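Local coordinates for fucolectin-related protein (Streptococcus pneumoniae, PDB 2J22) that probably binds fucose-containing blood group antigens as a calcium-bearing carbohydrate-binding module of a pneumococcal virulence factor, at residues L34-N39 against W60-A65; E71-Y76 against F89-Y94; Q84-F89 against L137-V142; Q104-D107 against N113-I116. All blocks are in the same frame, centred on the assembly; numbering follows the deposited sequence.

Interaction 1. Residues L34-N39 against W60-A65; sequences LAVDGN and WEIDLA. With CA (calcium ion), chain B.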
loop_
_atom_site.group_PDB
_atom_site.type_symbol
_atom_site.label_atom_id
_atom_site.label_comp_id
_atom_site.label_asym_id
_atom_site.label_seq_id
_atom_site.Cartn_x
_atom_site.Cartn_y
_atom_site.Cartn_z
ATOM N N LEU A 34 9.879 -2.215 0.567
ATOM C CA LEU A 34 10.304 -1.085 -0.253
ATOM C C LEU A 34 9.200 -0.070 -0.190
ATOM O O LEU A 34 9.456 1.119 -0.476
ATOM C CB LEU A 34 10.573 -1.480 -1.700
ATOM C CG LEU A 34 11.770 -2.445 -1.844
ATOM C CD1 LEU A 34 12.133 -2.794 -3.284
ATOM C CD2 LEU A 34 12.978 -1.794 -1.045
ATOM N N ALA A 35 7.989 -0.505 0.162
ATOM C CA ALA A 35 6.924 0.536 0.257
ATOM C C ALA A 35 6.934 1.280 1.614
ATOM O O ALA A 35 6.131 2.178 1.839
ATOM C CB ALA A 35 5.478 -0.040 -0.046
ATOM N N VAL A 36 7.838 0.929 2.530
ATOM C CA VAL A 36 7.896 1.643 3.811
ATOM C C VAL A 36 9.336 2.027 4.199
ATOM O O VAL A 36 9.655 2.243 5.366
ATOM C CB VAL A 36 7.187 0.856 4.954
ATOM C CG1 VAL A 36 5.727 0.555 4.624
ATOM C CG2 VAL A 36 7.939 -0.504 5.266
ATOM N N ASP A 37 10.187 2.176 3.212
ATOM C CA ASP A 37 11.578 2.577 3.423
ATOM C C ASP A 37 11.845 4.057 3.529
ATOM O O ASP A 37 13.032 4.464 3.697
ATOM C CB ASP A 37 12.492 1.948 2.369
ATOM C CG ASP A 37 12.285 2.489 0.968
ATOM O OD1 ASP A 37 11.371 3.269 0.729
ATOM O OD2 ASP A 37 12.993 2.126 0.002
ATOM N N GLY A 38 10.771 4.846 3.441
ATOM C CA GLY A 38 10.825 6.294 3.459
ATOM C C GLY A 38 11.259 6.968 2.157
ATOM O O GLY A 38 11.637 8.118 2.189
ATOM N N ASN A 39 11.245 6.267 1.034
ATOM C CA ASN A 39 11.727 6.833 -0.228
ATOM C C ASN A 39 10.573 6.723 -1.184
ATOM O O ASN A 39 10.116 5.632 -1.506
ATOM C CB ASN A 39 12.981 6.074 -0.737
ATOM C CG ASN A 39 13.544 6.590 -2.106
ATOM O OD1 ASN A 39 12.986 7.467 -2.754
ATOM N ND2 ASN A 39 14.654 5.986 -2.537
ATOM N N TRP A 60 -0.699 -6.513 -1.228
ATOM C CA TRP A 60 0.360 -6.110 -0.312
ATOM C C TRP A 60 -0.265 -5.669 1.014
ATOM O O TRP A 60 -1.375 -5.109 1.065
ATOM C CB TRP A 60 1.197 -4.981 -0.961
ATOM C CG TRP A 60 2.179 -4.258 -0.078
ATOM C CD1 TRP A 60 3.530 -4.321 -0.172
ATOM C CD2 TRP A 60 1.886 -3.246 0.880
ATOM N NE1 TRP A 60 4.094 -3.445 0.713
ATOM C CE2 TRP A 60 3.111 -2.755 1.349
ATOM C CE3 TRP A 60 0.690 -2.660 1.361
ATOM C CZ2 TRP A 60 3.211 -1.794 2.362
ATOM C CZ3 TRP A 60 0.772 -1.661 2.337
ATOM C CH2 TRP A 60 2.033 -1.251 2.843
ATOM N N GLU A 61 0.439 -5.926 2.109
ATOM C CA GLU A 61 -0.114 -5.662 3.431
ATOM C C GLU A 61 0.916 -5.124 4.400
ATOM O O GLU A 61 2.107 -5.511 4.338
ATOM C CB GLU A 61 -0.591 -6.978 4.030
ATOM C CG GLU A 61 -1.595 -6.841 5.134
ATOM C CD GLU A 61 -2.185 -8.182 5.383
ATOM O OE1 GLU A 61 -1.504 -9.003 6.055
ATOM O OE2 GLU A 61 -3.265 -8.414 4.842
ATOM N N ILE A 62 0.442 -4.283 5.325
ATOM C CA ILE A 62 1.277 -3.701 6.384
ATOM C C ILE A 62 0.595 -3.956 7.733
ATOM O O ILE A 62 -0.625 -3.803 7.861
ATOM C CB ILE A 62 1.525 -2.208 6.163
ATOM C CG1 ILE A 62 2.487 -1.670 7.241
ATOM C CG2 ILE A 62 0.166 -1.429 6.106
ATOM C CD1 ILE A 62 2.904 -0.244 7.059
ATOM N N ASP A 63 1.410 -4.414 8.703
ATOM C CA ASP A 63 0.980 -4.701 10.085
ATOM C C ASP A 63 1.537 -3.562 10.931
ATOM O O ASP A 63 2.753 -3.398 11.024
ATOM C CB ASP A 63 1.508 -6.068 10.567
ATOM C CG ASP A 63 0.945 -6.501 11.980
ATOM O OD1 ASP A 63 0.292 -5.735 12.692
ATOM O OD2 ASP A 63 1.087 -7.645 12.418
ATOM N N LEU A 64 0.642 -2.727 11.474
ATOM C CA LEU A 64 1.049 -1.576 12.304
ATOM C C LEU A 64 1.488 -1.954 13.743
ATOM O O LEU A 64 1.931 -1.082 14.476
ATOM C CB LEU A 64 -0.058 -0.520 12.365
ATOM C CG LEU A 64 -0.523 0.075 11.031
ATOM C CD1 LEU A 64 -1.735 0.927 11.295
ATOM C CD2 LEU A 64 0.626 0.919 10.342
ATOM N N ALA A 65 1.381 -3.238 14.109
ATOM C CA ALA A 65 1.939 -3.785 15.375
ATOM C C ALA A 65 1.002 -3.616 16.584
ATOM O O ALA A 65 1.031 -4.432 17.534
ATOM C CB ALA A 65 3.318 -3.200 15.694
HETATM CA CA CA B . 9.772 3.319 -1.305
#
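A35 and V36 pack against W60 and I62, and this small apolar cluster joins the calcium loop to strand 59-64. A35 CB lies obliquely against the indole, 3.7 Å from W60 CZ2. V36 comes to the ring edge, near its plane, with V36 CG1 4.1 Å from W60 CZ2. The same methyl also meets the end of I62, at 3.8 Å from I62 CD1. I62 is fully extended, with CG1 anti to the backbone N (chi1 -176°), and this carries CD1 to the loop. V36 and I62 both also touch T21 of strand 20-23, and W60 NE1 has its polar partner in S32.

The metal bonds leave the other side of the same short loop. L34 O binds the calcium ion at 2.4 Å, and N39 O does so at 2.4 Å. D37 OD1 binds the calcium ion at 2.6 Å. S48, A140 and E141 supply the four remaining ligand atoms, making seven in all.

One hydrogen bond shapes the loop from within. N39 N donates to D37 OD1 at 3.0 Å, with an N-H...O angle of 145°, forming an Asx turn. It reaches the oxygen from above the carboxylate plane, 49° out of it. D37 OD1 is therefore gripped twice, by the metal and by an N-H.

The chemistry of the loop is two-sided. Buried apolar side chains face the core, while carbonyl and carboxylate oxygens are gathered round the ion. Neighbouring residues of one short loop thus divide the work: A35 and V36 pack on the strand, while L34, D37 and N39 bind the ion.

Interaction 2. Residues E71-Y76 against F89-Y94; sequences EKLIIY and FDIIIY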
loop_
_atom_site.group_PDB
_atom_site.type_symbol
_atom_site.label_atom_id
_atom_site.label_comp_id
_atom_site.label_asym_id
_atom_site.label_seq_id
_atom_site.Cartn_x
_atom_site.Cartn_y
_atom_site.Cartn_z
ATOM N N GLU A 71 -5.092 8.756 10.635
ATOM C CA GLU A 71 -5.510 10.084 10.159
ATOM C C GLU A 71 -5.523 10.125 8.653
ATOM O O GLU A 71 -6.476 10.615 8.047
ATOM C CB GLU A 71 -4.602 11.228 10.646
ATOM C CG GLU A 71 -4.492 11.342 12.143
ATOM C CD GLU A 71 -5.860 11.526 12.766
ATOM O OE1 GLU A 71 -6.643 12.350 12.172
ATOM O OE2 GLU A 71 -6.141 10.842 13.805
ATOM N N LYS A 72 -4.454 9.603 8.036
ATOM C CA LYS A 72 -4.288 9.776 6.611
ATOM C C LYS A 72 -3.579 8.543 6.089
ATOM O O LYS A 72 -2.707 7.979 6.797
ATOM C CB LYS A 72 -3.433 11.052 6.357
ATOM C CG LYS A 72 -3.394 11.583 4.872
ATOM C CD LYS A 72 -2.257 12.599 4.799
ATOM C CE LYS A 72 -2.675 13.997 4.419
ATOM N NZ LYS A 72 -1.444 14.870 4.589
ATOM N N LEU A 73 -3.940 8.152 4.875
ATOM C CA LEU A 73 -3.160 7.175 4.094
ATOM C C LEU A 73 -2.698 7.851 2.781
ATOM O O LEU A 73 -3.520 8.472 2.075
ATOM C CB LEU A 73 -3.970 5.897 3.841
ATOM C CG LEU A 73 -3.576 4.917 2.747
ATOM C CD1 LEU A 73 -2.326 4.176 3.208
ATOM C CD2 LEU A 73 -4.773 3.940 2.626
ATOM N N ILE A 74 -1.390 7.781 2.491
ATOM C CA ILE A 74 -0.914 8.198 1.178
ATOM C C ILE A 74 -0.182 7.004 0.412
ATOM O O ILE A 74 0.664 6.280 0.990
ATOM C CB ILE A 74 -0.050 9.516 1.233
ATOM C CG1 ILE A 74 -0.618 10.569 2.180
ATOM C CG2 ILE A 74 0.052 10.121 -0.147
ATOM C CD1 ILE A 74 0.283 11.881 2.315
ATOM N N ILE A 75 -0.653 6.740 -0.802
ATOM C CA ILE A 75 -0.106 5.693 -1.680
ATOM C C ILE A 75 0.593 6.365 -2.880
ATOM O O ILE A 75 -0.001 7.201 -3.560
ATOM C CB ILE A 75 -1.227 4.756 -2.172
ATOM C CG1 ILE A 75 -1.784 3.935 -0.998
ATOM C CG2 ILE A 75 -0.750 3.830 -3.331
ATOM C CD1 ILE A 75 -3.263 3.642 -1.151
ATOM N N TYR A 76 1.854 6.018 -3.090
ATOM C CA TYR A 76 2.704 6.545 -4.173
ATOM C C TYR A 76 2.881 5.430 -5.191
ATOM O O TYR A 76 3.209 4.309 -4.827
ATOM C CB TYR A 76 4.054 6.995 -3.626
ATOM C CG TYR A 76 3.948 8.321 -2.910
ATOM C CD1 TYR A 76 3.899 9.499 -3.639
ATOM C CD2 TYR A 76 3.799 8.401 -1.514
ATOM C CE1 TYR A 76 3.743 10.724 -3.036
ATOM C CE2 TYR A 76 3.625 9.661 -0.885
ATOM C CZ TYR A 76 3.607 10.799 -1.674
ATOM O OH TYR A 76 3.503 12.044 -1.124
ATOM N N PHE A 89 -8.686 -1.140 -7.702
ATOM C CA PHE A 89 -8.161 -1.827 -6.535
ATOM C C PHE A 89 -8.916 -1.549 -5.267
ATOM O O PHE A 89 -9.654 -0.607 -5.176
ATOM C CB PHE A 89 -6.609 -1.640 -6.362
ATOM C CG PHE A 89 -6.181 -0.246 -6.022
ATOM C CD1 PHE A 89 -6.040 0.153 -4.689
ATOM C CD2 PHE A 89 -5.897 0.685 -7.043
ATOM C CE1 PHE A 89 -5.616 1.510 -4.335
ATOM C CE2 PHE A 89 -5.483 1.957 -6.745
ATOM C CZ PHE A 89 -5.320 2.403 -5.402
ATOM N N ASP A 90 -8.716 -2.394 -4.250
ATOM C CA ASP A 90 -9.301 -2.113 -2.966
ATOM C C ASP A 90 -8.240 -1.836 -1.918
ATOM O O ASP A 90 -7.154 -2.480 -1.909
ATOM C CB ASP A 90 -10.113 -3.317 -2.502
ATOM C CG ASP A 90 -11.365 -3.504 -3.290
ATOM O OD1 ASP A 90 -12.057 -2.488 -3.650
ATOM O OD2 ASP A 90 -11.732 -4.642 -3.583
ATOM N N ILE A 91 -8.575 -0.894 -1.044
ATOM C CA ILE A 91 -7.850 -0.636 0.206
ATOM C C ILE A 91 -8.752 -1.197 1.295
ATOM O O ILE A 91 -9.921 -0.790 1.383
ATOM C CB ILE A 91 -7.660 0.897 0.409
ATOM C CG1 ILE A 91 -6.883 1.501 -0.764
ATOM C CG2 ILE A 91 -7.062 1.217 1.810
ATOM C CD1 ILE A 91 -6.750 3.004 -0.748
ATOM N N ILE A 92 -8.210 -2.105 2.121
ATOM C CA ILE A 92 -8.961 -2.756 3.166
ATOM C C ILE A 92 -8.232 -2.569 4.479
ATOM O O ILE A 92 -7.053 -2.903 4.573
ATOM C CB ILE A 92 -9.105 -4.304 2.916
ATOM C CG1 ILE A 92 -9.370 -4.636 1.434
ATOM C CG2 ILE A 92 -10.270 -4.813 3.742
ATOM C CD1 ILE A 92 -9.036 -6.065 1.007
ATOM N N ILE A 93 -8.927 -2.078 5.491
ATOM C CA ILE A 93 -8.324 -1.887 6.845
ATOM C C ILE A 93 -8.968 -2.844 7.810
ATOM O O ILE A 93 -10.177 -3.010 7.809
ATOM C CB ILE A 93 -8.439 -0.386 7.290
ATOM C CG1 ILE A 93 -7.942 0.532 6.127
ATOM C CG2 ILE A 93 -7.730 -0.136 8.678
ATOM C CD1 ILE A 93 -7.442 1.922 6.508
ATOM N N TYR A 94 -8.151 -3.513 8.638
ATOM C CA TYR A 94 -8.665 -4.513 9.564
ATOM C C TYR A 94 -8.367 -4.128 11.011
ATOM O O TYR A 94 -7.388 -3.405 11.255
ATOM C CB TYR A 94 -8.022 -5.875 9.300
ATOM C CG TYR A 94 -8.003 -6.344 7.869
ATOM C CD1 TYR A 94 -8.998 -7.237 7.376
ATOM C CD2 TYR A 94 -6.967 -5.943 6.983
ATOM C CE1 TYR A 94 -8.986 -7.673 6.025
ATOM C CE2 TYR A 94 -6.936 -6.403 5.654
ATOM C CZ TYR A 94 -7.960 -7.245 5.183
ATOM O OH TYR A 94 -7.883 -7.703 3.885
#
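The F89 ring meets I75 at a slant, with I75 CD1 4.5 Å from F89 CE1. One face of the ring carries the methyl L86 CD1, which stands 3.6 Å above the plane and is offset toward the rim. At the edge, in the plane, lies S87 CA. I106 of strand 100-108 and L130 of strand 125-130 also touch F89.

The rest of the contact is aliphatic. I75 and I91 reach toward each other end to end, with I75 CD1 3.6 Å from I91 CD1. I91 uses both of its branches. CG1 stands anti to the carbonyl carbon (chi1 -59°) and takes CD1 to I75, where it also lies near L73 CD2. The other branch, I91 CG2, meets L73 CD2 at 3.6 Å.

The two strands belong to opposite sheets of a beta sandwich, as in other galactose-binding-like domains. Strand 67-77 lies in one sheet and strand 89-94 in the other. Their local axes approach to 11.4 Å and run at 143° to each other, so the gap is bridged by side chains alone. Alternate residues, among them L73, I75, F89, I91 and I93, point inward.

L73 is also backed by V142 of strand 139-146, a neighbour within its own sheet. On the far side of strand 89-94, D90 turns away from the core. Its carboxylate forms a salt bridge with R131 and accepts a hydrogen bond from H105 ND1.

Interaction 3. Residues Q84-F89 against L137-V142; sequences QRLSNF and LSLAEV. With CA (calcium ion), chain B.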
loop_
_atom_site.group_PDB
_atom_site.type_symbol
_atom_site.label_atom_id
_atom_site.label_comp_id
_atom_site.label_asym_id
_atom_site.label_seq_id
_atom_site.Cartn_x
_atom_site.Cartn_y
_atom_site.Cartn_z
ATOM N N GLN A 84 -0.260 2.021 -15.073
ATOM C CA GLN A 84 -1.675 1.664 -15.159
ATOM C C GLN A 84 -2.013 0.495 -14.277
ATOM O O GLN A 84 -3.167 0.222 -14.045
ATOM C CB GLN A 84 -2.079 1.317 -16.627
ATOM C CG GLN A 84 -1.777 -0.132 -17.083
ATOM C CD GLN A 84 -0.331 -0.316 -17.410
ATOM O OE1 GLN A 84 0.397 0.664 -17.533
ATOM N NE2 GLN A 84 0.110 -1.554 -17.522
ATOM N N ARG A 85 -1.001 -0.265 -13.853
ATOM C CA ARG A 85 -1.326 -1.446 -13.084
ATOM C C ARG A 85 -1.994 -1.100 -11.743
ATOM O O ARG A 85 -2.708 -1.921 -11.219
ATOM C CB ARG A 85 -0.065 -2.244 -12.822
ATOM C CG ARG A 85 0.487 -2.925 -14.039
ATOM C CD ARG A 85 1.762 -3.694 -13.765
ATOM N NE ARG A 85 2.218 -4.458 -14.939
ATOM C CZ ARG A 85 3.453 -4.909 -15.133
ATOM N NH1 ARG A 85 4.421 -4.656 -14.268
ATOM N NH2 ARG A 85 3.746 -5.586 -16.237
ATOM N N LEU A 86 -1.725 0.089 -11.187
ATOM C CA LEU A 86 -2.315 0.474 -9.879
ATOM C C LEU A 86 -3.658 1.119 -10.206
ATOM O O LEU A 86 -3.793 2.369 -10.261
ATOM C CB LEU A 86 -1.443 1.444 -9.068
ATOM C CG LEU A 86 -1.934 1.772 -7.636
ATOM C CD1 LEU A 86 -2.182 0.512 -6.755
ATOM C CD2 LEU A 86 -0.995 2.711 -6.887
ATOM N N SER A 87 -4.641 0.273 -10.453
ATOM C CA SER A 87 -5.977 0.766 -10.835
ATOM C C SER A 87 -6.962 -0.335 -10.475
ATOM O O SER A 87 -6.549 -1.482 -10.310
ATOM C CB SER A 87 -6.031 1.011 -12.339
ATOM O OG SER A 87 -5.939 -0.212 -13.062
ATOM N N ASN A 88 -8.249 -0.008 -10.365
ATOM C CA ASN A 88 -9.294 -1.003 -10.031
ATOM C C ASN A 88 -8.879 -1.819 -8.840
ATOM O O ASN A 88 -8.715 -3.052 -8.947
ATOM C CB ASN A 88 -9.579 -1.919 -11.247
ATOM C CG ASN A 88 -10.689 -2.964 -10.977
ATOM O OD1 ASN A 88 -11.522 -2.800 -10.064
ATOM N ND2 ASN A 88 -10.690 -4.048 -11.758
ATOM N N PHE A 89 -8.686 -1.140 -7.702
ATOM C CA PHE A 89 -8.161 -1.827 -6.535
ATOM C C PHE A 89 -8.916 -1.549 -5.267
ATOM O O PHE A 89 -9.654 -0.607 -5.176
ATOM C CB PHE A 89 -6.609 -1.640 -6.362
ATOM C CG PHE A 89 -6.181 -0.246 -6.022
ATOM C CD1 PHE A 89 -6.040 0.153 -4.689
ATOM C CD2 PHE A 89 -5.897 0.685 -7.043
ATOM C CE1 PHE A 89 -5.616 1.510 -4.335
ATOM C CE2 PHE A 89 -5.483 1.957 -6.745
ATOM C CZ PHE A 89 -5.320 2.403 -5.402
ATOM N N LEU A 137 1.285 -6.168 -8.606
ATOM C CA LEU A 137 1.137 -4.939 -7.756
ATOM C C LEU A 137 2.509 -4.345 -7.472
ATOM O O LEU A 137 3.428 -5.040 -7.000
ATOM C CB LEU A 137 0.301 -5.212 -6.505
ATOM C CG LEU A 137 0.208 -4.093 -5.452
ATOM C CD1 LEU A 137 -0.680 -2.956 -6.054
ATOM C CD2 LEU A 137 -0.505 -4.605 -4.235
ATOM N N SER A 138 2.664 -3.078 -7.786
ATOM C CA SER A 138 3.899 -2.354 -7.497
ATOM C C SER A 138 3.541 -1.018 -6.819
ATOM O O SER A 138 2.738 -0.217 -7.352
ATOM C CB SER A 138 4.728 -2.089 -8.767
ATOM O OG SER A 138 5.363 -3.252 -9.294
ATOM N N LEU A 139 4.154 -0.789 -5.674
ATOM C CA LEU A 139 3.994 0.417 -4.866
ATOM C C LEU A 139 5.351 1.074 -4.594
ATOM O O LEU A 139 6.240 0.465 -4.039
ATOM C CB LEU A 139 3.279 0.016 -3.549
ATOM C CG LEU A 139 1.963 -0.809 -3.607
ATOM C CD1 LEU A 139 1.443 -1.402 -2.343
ATOM C CD2 LEU A 139 0.918 0.259 -3.875
ATOM N N ALA A 140 5.505 2.355 -4.876
ATOM C CA ALA A 140 6.706 3.096 -4.462
ATOM C C ALA A 140 6.741 3.384 -2.957
ATOM O O ALA A 140 7.822 3.345 -2.327
ATOM C CB ALA A 140 6.805 4.449 -5.221
ATOM N N GLU A 141 5.582 3.745 -2.385
ATOM C CA GLU A 141 5.466 4.048 -0.990
ATOM C C GLU A 141 3.987 4.048 -0.528
ATOM O O GLU A 141 3.034 4.496 -1.230
ATOM C CB GLU A 141 6.211 5.380 -0.642
ATOM C CG GLU A 141 6.431 5.621 0.839
ATOM C CD GLU A 141 7.661 4.899 1.379
ATOM O OE1 GLU A 141 8.297 4.149 0.641
ATOM O OE2 GLU A 141 7.970 5.122 2.561
ATOM N N VAL A 142 3.801 3.532 0.666
ATOM C CA VAL A 142 2.481 3.601 1.345
ATOM C C VAL A 142 2.778 4.277 2.690
ATOM O O VAL A 142 3.526 3.779 3.475
ATOM C CB VAL A 142 1.847 2.164 1.584
ATOM C CG1 VAL A 142 0.551 2.220 2.441
ATOM C CG2 VAL A 142 1.617 1.389 0.261
HETATM CA CA CA B . 9.772 3.319 -1.305
HETATM O O HOH W 1 4.804 -2.799 -12.001
#
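L86 and L137 meet through single methyls, their side chains crossing obliquely. L86 CD1 lies 3.8 Å from L137 CD1. In both residues CG is anti to the backbone N (chi1 -174° in L86, 173° in L137), which swings each branch end inward toward the other. L86 CD1 also comes within 4.2 Å of L139 CD2, so one methyl serves two leucines. Behind them, W60 touches both L137 and L139.

A water links the polar groups beside this apolar patch. R85 NH1 donates to it at 3.0 Å, and the water lies at the edge of the guanidinium group, in its plane. The water in turn donates to S138 OG at 2.8 Å. The same hydroxyl is hydrogen-bonded to T50 O.

The loop 84-89 is folded tightly on itself. S87 OG donates to Q84 O at 3.0 Å, almost straight in line with the carbonyl (171°). L86 is the centre of an inverse gamma turn, closed by a weak bond from S87 N to R85 O. N88 and F89 then form a G1 beta bulge facing I106.

At the other end of 137-142 the chain turns to the calcium ion. A140 O binds calcium at 2.2 Å. The side chain of E141 is bent at its second torsion, and E141 OE1 binds calcium at 2.6 Å. A140 and E141 together form a classic beta bulge opposite Y76. A classic bulge in strand 139-146 thus supplies two of the six residues of the calcium site, beside the leucine-lined end of a galactose-binding-like beta sandwich.

Interaction 4. Residues Q104-D107 against N113-I116; sequences QHID and NLSI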
loop_
_atom_site.group_PDB
_atom_site.type_symbol
_atom_site.label_atom_id
_atom_site.label_comp_id
_atom_site.label_asym_id
_atom_site.label_seq_id
_atom_site.Cartn_x
_atom_site.Cartn_y
_atom_site.Cartn_z
ATOM N N GLN A 104 -12.270 0.608 0.779
ATOM C CA GLN A 104 -12.502 1.592 -0.276
ATOM C C GLN A 104 -11.991 1.131 -1.644
ATOM O O GLN A 104 -10.844 0.658 -1.793
ATOM C CB GLN A 104 -11.918 2.947 0.110
ATOM C CG GLN A 104 -11.459 3.790 -1.021
ATOM C CD GLN A 104 -12.253 5.054 -1.214
ATOM O OE1 GLN A 104 -11.756 6.155 -0.928
ATOM N NE2 GLN A 104 -13.481 4.918 -1.729
ATOM N N HIS A 105 -12.834 1.298 -2.652
ATOM C CA HIS A 105 -12.475 0.866 -3.977
ATOM C C HIS A 105 -11.917 2.023 -4.761
ATOM O O HIS A 105 -12.490 3.115 -4.723
ATOM C CB HIS A 105 -13.665 0.323 -4.739
ATOM C CG HIS A 105 -13.256 -0.268 -6.038
ATOM N ND1 HIS A 105 -12.744 -1.534 -6.126
ATOM C CD2 HIS A 105 -13.138 0.274 -7.268
ATOM C CE1 HIS A 105 -12.421 -1.787 -7.385
ATOM N NE2 HIS A 105 -12.640 -0.701 -8.094
ATOM N N ILE A 106 -10.814 1.786 -5.477
ATOM C CA ILE A 106 -10.197 2.812 -6.312
ATOM C C ILE A 106 -10.218 2.415 -7.786
ATOM O O ILE A 106 -9.760 1.356 -8.175
ATOM C CB ILE A 106 -8.734 3.155 -5.839
ATOM C CG1 ILE A 106 -8.682 3.503 -4.331
ATOM C CG2 ILE A 106 -8.070 4.244 -6.758
ATOM C CD1 ILE A 106 -9.282 4.904 -3.946
ATOM N N ASP A 107 -10.754 3.297 -8.621
ATOM C CA ASP A 107 -10.861 3.012 -10.038
ATOM C C ASP A 107 -9.498 3.249 -10.677
ATOM O O ASP A 107 -8.939 2.354 -11.313
ATOM C CB ASP A 107 -11.958 3.888 -10.688
ATOM C CG ASP A 107 -13.366 3.647 -10.074
ATOM O OD1 ASP A 107 -13.778 2.476 -9.866
ATOM O OD2 ASP A 107 -14.144 4.585 -9.765
ATOM N N ASN A 113 0.095 9.699 -7.231
ATOM C CA ASN A 113 -0.280 9.424 -5.843
ATOM C C ASN A 113 -1.767 9.630 -5.492
ATOM O O ASN A 113 -2.499 10.298 -6.228
ATOM C CB ASN A 113 0.657 10.153 -4.872
ATOM C CG ASN A 113 0.310 11.629 -4.721
ATOM O OD1 ASN A 113 0.776 12.469 -5.478
ATOM N ND2 ASN A 113 -0.534 11.931 -3.756
ATOM N N LEU A 114 -2.201 9.039 -4.370
ATOM C CA LEU A 114 -3.560 9.223 -3.848
ATOM C C LEU A 114 -3.539 9.354 -2.336
ATOM O O LEU A 114 -2.889 8.590 -1.653
ATOM C CB LEU A 114 -4.499 8.109 -4.295
ATOM C CG LEU A 114 -5.627 7.608 -3.388
ATOM C CD1 LEU A 114 -6.956 8.166 -3.764
ATOM C CD2 LEU A 114 -5.695 6.060 -3.361
ATOM N N SER A 115 -4.260 10.348 -1.834
ATOM C CA SER A 115 -4.333 10.624 -0.416
ATOM C C SER A 115 -5.739 10.280 0.050
ATOM O O SER A 115 -6.713 10.561 -0.637
ATOM C CB SER A 115 -3.973 12.092 -0.113
ATOM O OG SER A 115 -3.494 12.243 1.226
ATOM N N ILE A 116 -5.840 9.613 1.195
ATOM C CA ILE A 116 -7.136 9.273 1.769
ATOM C C ILE A 116 -7.153 9.744 3.214
ATOM O O ILE A 116 -6.263 9.379 3.982
ATOM C CB ILE A 116 -7.346 7.763 1.725
ATOM C CG1 ILE A 116 -7.200 7.224 0.292
ATOM C CG2 ILE A 116 -8.677 7.397 2.368
ATOM C CD1 ILE A 116 -8.494 6.888 -0.413
#
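The backbone N of I106 probably donates to F89 O, and that of I116 probably donates to L73 O. Each of these short bonds lies within its own sheet. They fix the strands from which the side chains reach across, and I106 and I116 touch through their CD1 methyls.

I106 and L114 come end to end. I106 CD1 is 3.8 Å from L114 CD2, and it also lies 4.0 Å from L114 CD1, so it fits against the fork of the leucine. I106 CG1 stands anti to the carbonyl carbon (chi1 -52°), which sends CD1 toward that fork. L114 has both side-chain torsions away from the staggered positions, which may reflect strain or a less well-defined side chain. I116 CD1 closes the group at 4.1 Å from I106 CD1.

Q104 lies beside this cluster and is partly exposed. Its chain bends at the second torsion, and Q104 OE1 comes to 3.4 Å from I116 CD1. This is a van der Waals contact between an amide oxygen and a methyl, with I116 set at an angle to the glutamine.

The local strand axes pass 11.2 Å apart, with their directions 154° from each other. Strand 100-108 is the outermost of its sheet, and strand 113-118 pairs with 67-77 in the other. Joined by a short loop, strands 100-108 and 113-118 form a beta arch, passing from one sheet of the galactose-binding-like sandwich to the other.

How the interactions relate
Interactions 1 and 3 supply five of the six residues of the calcium site, and S48 completes it. They also bond directly: A35 O probably accepts from V142 N at 2.9 Å, and G38 N probably donates to E141 OE2 at 2.9 Å. Interaction 2 shares F89 with interaction 3. Its strand 67-77 pairs with 139-146, where Y76 N probably bonds to E141 O at 2.7 Å. Interaction 4 continues the same core toward the outer strand 100-108, its centre about 7 Å from that of interaction 2. It is furthest from interaction 1, with centres about 17 Å apart. The core thus runs continuously from the calcium loop to the edge strand 100-108.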